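Local coordinates for outer membrane protein OMP121 (Bacteroides thetaiotaomicron, PDB 5FQ8) that probably imports nutrients across the bacterial outer membrane as a TonB-dependent transporter with a calcium-binding beta barrel, at residues A287-Y293 with Y316-A322. Sequence-based numbering, arbitrary orientation.
With CA (calcium ion), chain M.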
ATOM      1  N   ALA B 287      15.876  19.617   3.275  1.00 23.98           N
ATOM      2  CA  ALA B 287      15.511  18.366   3.922  1.00 23.66           C
ATOM      3  C   ALA B 287      15.405  18.505   5.435  1.00 23.55           C
ATOM      4  O   ALA B 287      14.635  17.763   6.047  1.00 23.36           O
ATOM      5  CB  ALA B 287      16.506  17.279   3.546  1.00 23.53           C
ATOM      6  N   ASP B 288      16.164  19.428   6.053  1.00 24.19           N
ATOM      7  CA  ASP B 288      15.994  19.778   7.469  1.00 26.11           C
ATOM      8  C   ASP B 288      14.925  20.837   7.560  1.00 36.29           C
ATOM      9  O   ASP B 288      15.212  22.024   7.526  1.00 42.17           O
ATOM     10  CB  ASP B 288      17.253  20.344   8.113  1.00 29.44           C
ATOM     11  CG  ASP B 288      18.439  20.257   7.251  1.00 43.65           C
ATOM     12  OD1 ASP B 288      19.027  19.184   7.297  1.00 51.04           O
ATOM     13  OD2 ASP B 288      18.796  21.237   6.564  1.00 24.18           O
ATOM     14  N   SER B 289      13.692  20.440   7.700  1.00 23.78           N
ATOM     15  CA  SER B 289      12.668  21.454   7.777  1.00 24.01           C
ATOM     16  C   SER B 289      11.751  21.165   8.938  1.00 23.92           C
ATOM     17  O   SER B 289      11.493  20.014   9.278  1.00 23.67           O
ATOM     18  CB  SER B 289      11.905  21.551   6.485  1.00 36.03           C
ATOM     19  OG  SER B 289      12.703  22.206   5.529  1.00 34.74           O
ATOM     20  N   TYR B 290      11.293  22.232   9.556  1.00 26.36           N
ATOM     21  CA  TYR B 290      10.312  22.152  10.613  1.00 26.30           C
ATOM     22  C   TYR B 290       9.557  23.456  10.544  1.00 30.01           C
ATOM     23  O   TYR B 290      10.174  24.520  10.593  1.00 28.15           O
ATOM     24  CB  TYR B 290      10.981  21.960  11.956  1.00 24.10           C
ATOM     25  CG  TYR B 290      10.090  21.965  13.154  1.00 24.16           C
ATOM     26  CD1 TYR B 290       9.037  21.099  13.269  1.00 24.02           C
ATOM     27  CD2 TYR B 290      10.347  22.808  14.204  1.00 24.38           C
ATOM     28  CE1 TYR B 290       8.255  21.095  14.392  1.00 24.12           C
ATOM     29  CE2 TYR B 290       9.578  22.804  15.320  1.00 24.48           C
ATOM     30  CZ  TYR B 290       8.538  21.955  15.415  1.00 24.34           C
ATOM     31  OH  TYR B 290       7.782  21.983  16.549  1.00 24.48           O
ATOM     32  N   ASP B 291       8.257  23.363  10.333  1.00 24.57           N
ATOM     33  CA  ASP B 291       7.360  24.492  10.437  1.00 24.93           C
ATOM     34  C   ASP B 291       6.430  24.209  11.597  1.00 24.93           C
ATOM     35  O   ASP B 291       5.777  23.171  11.621  1.00 24.73           O
ATOM     36  CB  ASP B 291       6.581  24.683   9.141  1.00 25.07           C
ATOM     37  CG  ASP B 291       7.474  24.947   7.975  1.00 31.16           C
ATOM     38  OD1 ASP B 291       8.490  25.629   8.168  1.00 31.23           O
ATOM     39  OD2 ASP B 291       7.175  24.476   6.859  1.00 33.34           O
ATOM     40  N   LYS B 292       6.412  25.091  12.580  1.00 25.77           N
ATOM     41  CA  LYS B 292       5.479  24.982  13.683  1.00 25.27           C
ATOM     42  C   LYS B 292       4.517  26.154  13.608  1.00 25.69           C
ATOM     43  O   LYS B 292       4.933  27.276  13.320  1.00 25.97           O
ATOM     44  CB  LYS B 292       6.223  24.945  15.004  1.00 25.24           C
ATOM     45  CG  LYS B 292       5.360  24.738  16.211  1.00 25.35           C
ATOM     46  CD  LYS B 292       6.137  24.951  17.474  1.00 25.42           C
ATOM     47  CE  LYS B 292       5.313  24.587  18.668  1.00 25.53           C
ATOM     48  NZ  LYS B 292       6.017  24.838  19.930  1.00 25.67           N
ATOM     49  N   TYR B 293       3.229  25.876  13.790  1.00 26.38           N
ATOM     50  CA  TYR B 293       2.189  26.893  13.931  1.00 28.08           C
ATOM     51  C   TYR B 293       1.296  26.489  15.089  1.00 28.34           C
ATOM     52  O   TYR B 293       0.858  25.343  15.158  1.00 33.29           O
ATOM     53  CB  TYR B 293       1.325  27.041  12.681  1.00 26.37           C
ATOM     54  CG  TYR B 293       1.962  27.616  11.438  1.00 26.44           C
ATOM     55  CD1 TYR B 293       2.579  26.796  10.519  1.00 35.24           C
ATOM     56  CD2 TYR B 293       1.889  28.966  11.152  1.00 26.88           C
ATOM     57  CE1 TYR B 293       3.143  27.298   9.374  1.00 43.96           C
ATOM     58  CE2 TYR B 293       2.451  29.478  10.006  1.00 35.41           C
ATOM     59  CZ  TYR B 293       3.078  28.636   9.120  1.00 51.12           C
ATOM     60  OH  TYR B 293       3.650  29.118   7.969  1.00 73.55           O
ATOM     61  N   TYR B 316      -0.036  22.813  14.435  1.00 31.50           N
ATOM     62  CA  TYR B 316       0.375  22.287  13.150  1.00 26.08           C
ATOM     63  C   TYR B 316       1.869  22.030  13.159  1.00 27.77           C
ATOM     64  O   TYR B 316       2.620  22.738  13.823  1.00 27.34           O
ATOM     65  CB  TYR B 316       0.054  23.250  12.045  1.00 25.52           C
ATOM     66  CG  TYR B 316       0.571  22.836  10.703  1.00 27.26           C
ATOM     67  CD1 TYR B 316      -0.189  22.019   9.873  1.00 32.98           C
ATOM     68  CD2 TYR B 316       1.799  23.266  10.251  1.00 27.39           C
ATOM     69  CE1 TYR B 316       0.270  21.639   8.642  1.00 25.13           C
ATOM     70  CE2 TYR B 316       2.269  22.887   9.018  1.00 28.19           C
ATOM     71  CZ  TYR B 316       1.499  22.073   8.218  1.00 25.06           C
ATOM     72  OH  TYR B 316       1.969  21.699   6.988  1.00 24.96           O
ATOM     73  N   GLN B 317       2.305  21.022  12.410  1.00 35.87           N
ATOM     74  CA  GLN B 317       3.727  20.903  12.145  1.00 24.43           C
ATOM     75  C   GLN B 317       3.944  20.256  10.795  1.00 24.26           C
ATOM     76  O   GLN B 317       3.161  19.418  10.366  1.00 24.18           O
ATOM     77  CB  GLN B 317       4.447  20.119  13.239  1.00 24.21           C
ATOM     78  CG  GLN B 317       4.196  18.653  13.287  1.00 23.95           C
ATOM     79  CD  GLN B 317       4.862  18.030  14.484  1.00 23.81           C
ATOM     80  OE1 GLN B 317       4.373  18.135  15.603  1.00 23.96           O
ATOM     81  NE2 GLN B 317       5.992  17.391  14.258  1.00 23.58           N
ATOM     82  N   LYS B 318       4.996  20.680  10.112  1.00 24.23           N
ATOM     83  CA  LYS B 318       5.484  19.971   8.941  1.00 24.05           C
ATOM     84  C   LYS B 318       6.963  19.702   9.135  1.00 23.86           C
ATOM     85  O   LYS B 318       7.781  20.613   9.022  1.00 27.19           O
ATOM     86  CB  LYS B 318       5.247  20.747   7.654  1.00 24.30           C
ATOM     87  CG  LYS B 318       5.028  19.835   6.461  1.00 24.19           C
ATOM     88  CD  LYS B 318       5.133  20.552   5.151  1.00 24.43           C
ATOM     89  CE  LYS B 318       6.528  20.437   4.614  1.00 49.18           C
ATOM     90  NZ  LYS B 318       6.763  21.331   3.457  1.00 47.17           N
ATOM     91  N   ASN B 319       7.300  18.457   9.404  1.00 23.58           N
ATOM     92  CA  ASN B 319       8.681  18.017   9.476  1.00 23.40           C
ATOM     93  C   ASN B 319       9.125  17.413   8.156  1.00 23.31           C
ATOM     94  O   ASN B 319       8.371  16.696   7.503  1.00 23.26           O
ATOM     95  CB  ASN B 319       8.859  16.974  10.574  1.00 23.20           C
ATOM     96  CG  ASN B 319       8.358  17.442  11.909  1.00 23.32           C
ATOM     97  OD1 ASN B 319       7.188  17.732  12.076  1.00 23.46           O
ATOM     98  ND2 ASN B 319       9.242  17.492  12.878  1.00 23.30           N
ATOM     99  N   ASN B 320      10.351  17.719   7.774  1.00 23.32           N
ATOM    100  CA  ASN B 320      11.092  17.004   6.747  1.00 23.22           C
ATOM    101  C   ASN B 320      12.419  16.614   7.366  1.00 23.09           C
ATOM    102  O   ASN B 320      13.000  17.390   8.122  1.00 26.75           O
ATOM    103  CB  ASN B 320      11.338  17.847   5.503  1.00 23.44           C
ATOM    104  CG  ASN B 320      10.076  18.191   4.765  1.00 23.61           C
ATOM    105  OD1 ASN B 320       9.442  19.193   5.053  1.00 32.67           O
ATOM    106  ND2 ASN B 320       9.716  17.380   3.793  1.00 23.57           N
ATOM    107  N   PHE B 321      12.902  15.427   7.052  1.00 41.16           N
ATOM    108  CA  PHE B 321      14.043  14.879   7.763  1.00 22.81           C
ATOM    109  C   PHE B 321      15.058  14.371   6.763  1.00 36.86           C
ATOM    110  O   PHE B 321      14.684  13.828   5.723  1.00 32.04           O
ATOM    111  CB  PHE B 321      13.596  13.770   8.678  1.00 22.63           C
ATOM    112  CG  PHE B 321      14.516  13.502   9.819  1.00 22.59           C
ATOM    113  CD1 PHE B 321      15.734  12.908   9.613  1.00 22.55           C
ATOM    114  CD2 PHE B 321      14.141  13.813  11.108  1.00 27.06           C
ATOM    115  CE1 PHE B 321      16.571  12.648  10.661  1.00 22.55           C
ATOM    116  CE2 PHE B 321      14.972  13.555  12.155  1.00 28.70           C
ATOM    117  CZ  PHE B 321      16.187  12.966  11.935  1.00 24.88           C
ATOM    118  N   ALA B 322      16.338  14.581   7.061  1.00 22.85           N
ATOM    119  CA  ALA B 322      17.411  13.986   6.273  1.00 22.86           C
ATOM    120  C   ALA B 322      17.708  12.631   6.904  1.00 22.68           C
ATOM    121  O   ALA B 322      18.393  12.528   7.923  1.00 25.53           O
ATOM    122  CB  ALA B 322      18.628  14.896   6.231  1.00 23.05           C
TER
HETATM  123 CA    CA M1987      18.951  22.831   5.072  1.00107.24          CA
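K292 passes Y316 with its CG 4.1 Å from Y316 O, and its NZ is gripped by three carbonyls of the plug, those of S58, N131 and I133. Lysine suits this buried place by length, its extended chain carrying the amine to all three. Backbone bonds join the strands: Y316 N donates to Y293 O over 2.8 Å, and Y293 N answers to Y316 O. The hydrogen-bonded pairs D291 with K318 and S289 with N320 repeat this exchange; Y290 with N319 and K292 with Q317 are the non-hydrogen-bonded pairs between them.

Two tyrosines suit the first pair because their rings offer each other apolar surface, Y293 also lies near a bound 3-decanoyloxypropyl decanoate, and the Y316 hydroxyl can still bond E380. With CG anti to the carbonyl carbon in Y293 but anti to the backbone N in Y316 (chi1 174°), the side chains run side by side and the same way. Y316 CD2 meets the edge of the Y293 ring, 3.6 Å from CD1. The ring planes are 63° apart. Further along this face, D291 OD2 and K318 NZ are 4.7 Å apart, opposite charges that probably attract without touching, while D291 OD1 bonds to S278.

Across the other face, N319 ND2 approaches Y290 CD1 at 3.6 Å, the amide alongside the ring. N319 OD1 accepts a hydrogen bond from Q317 NE2. With a valine in place of N319, which has no acceptor, the Q317 amide keeps just its weak bond to F126 O of these two and would probably turn more freely, while the Y290 ring would probably lose the amide alongside it.

Just before the strand, D288 OD2 binds the calcium at 2.2 Å, completing a site with D280, G281, I283 and T285. The two segments belong to the barrel hairpin 289-303/306-320, flanked by strands 268-280 and 376-394; Y290 and N319 face the plug, whereas Y316 packs on R455 of the second subunit.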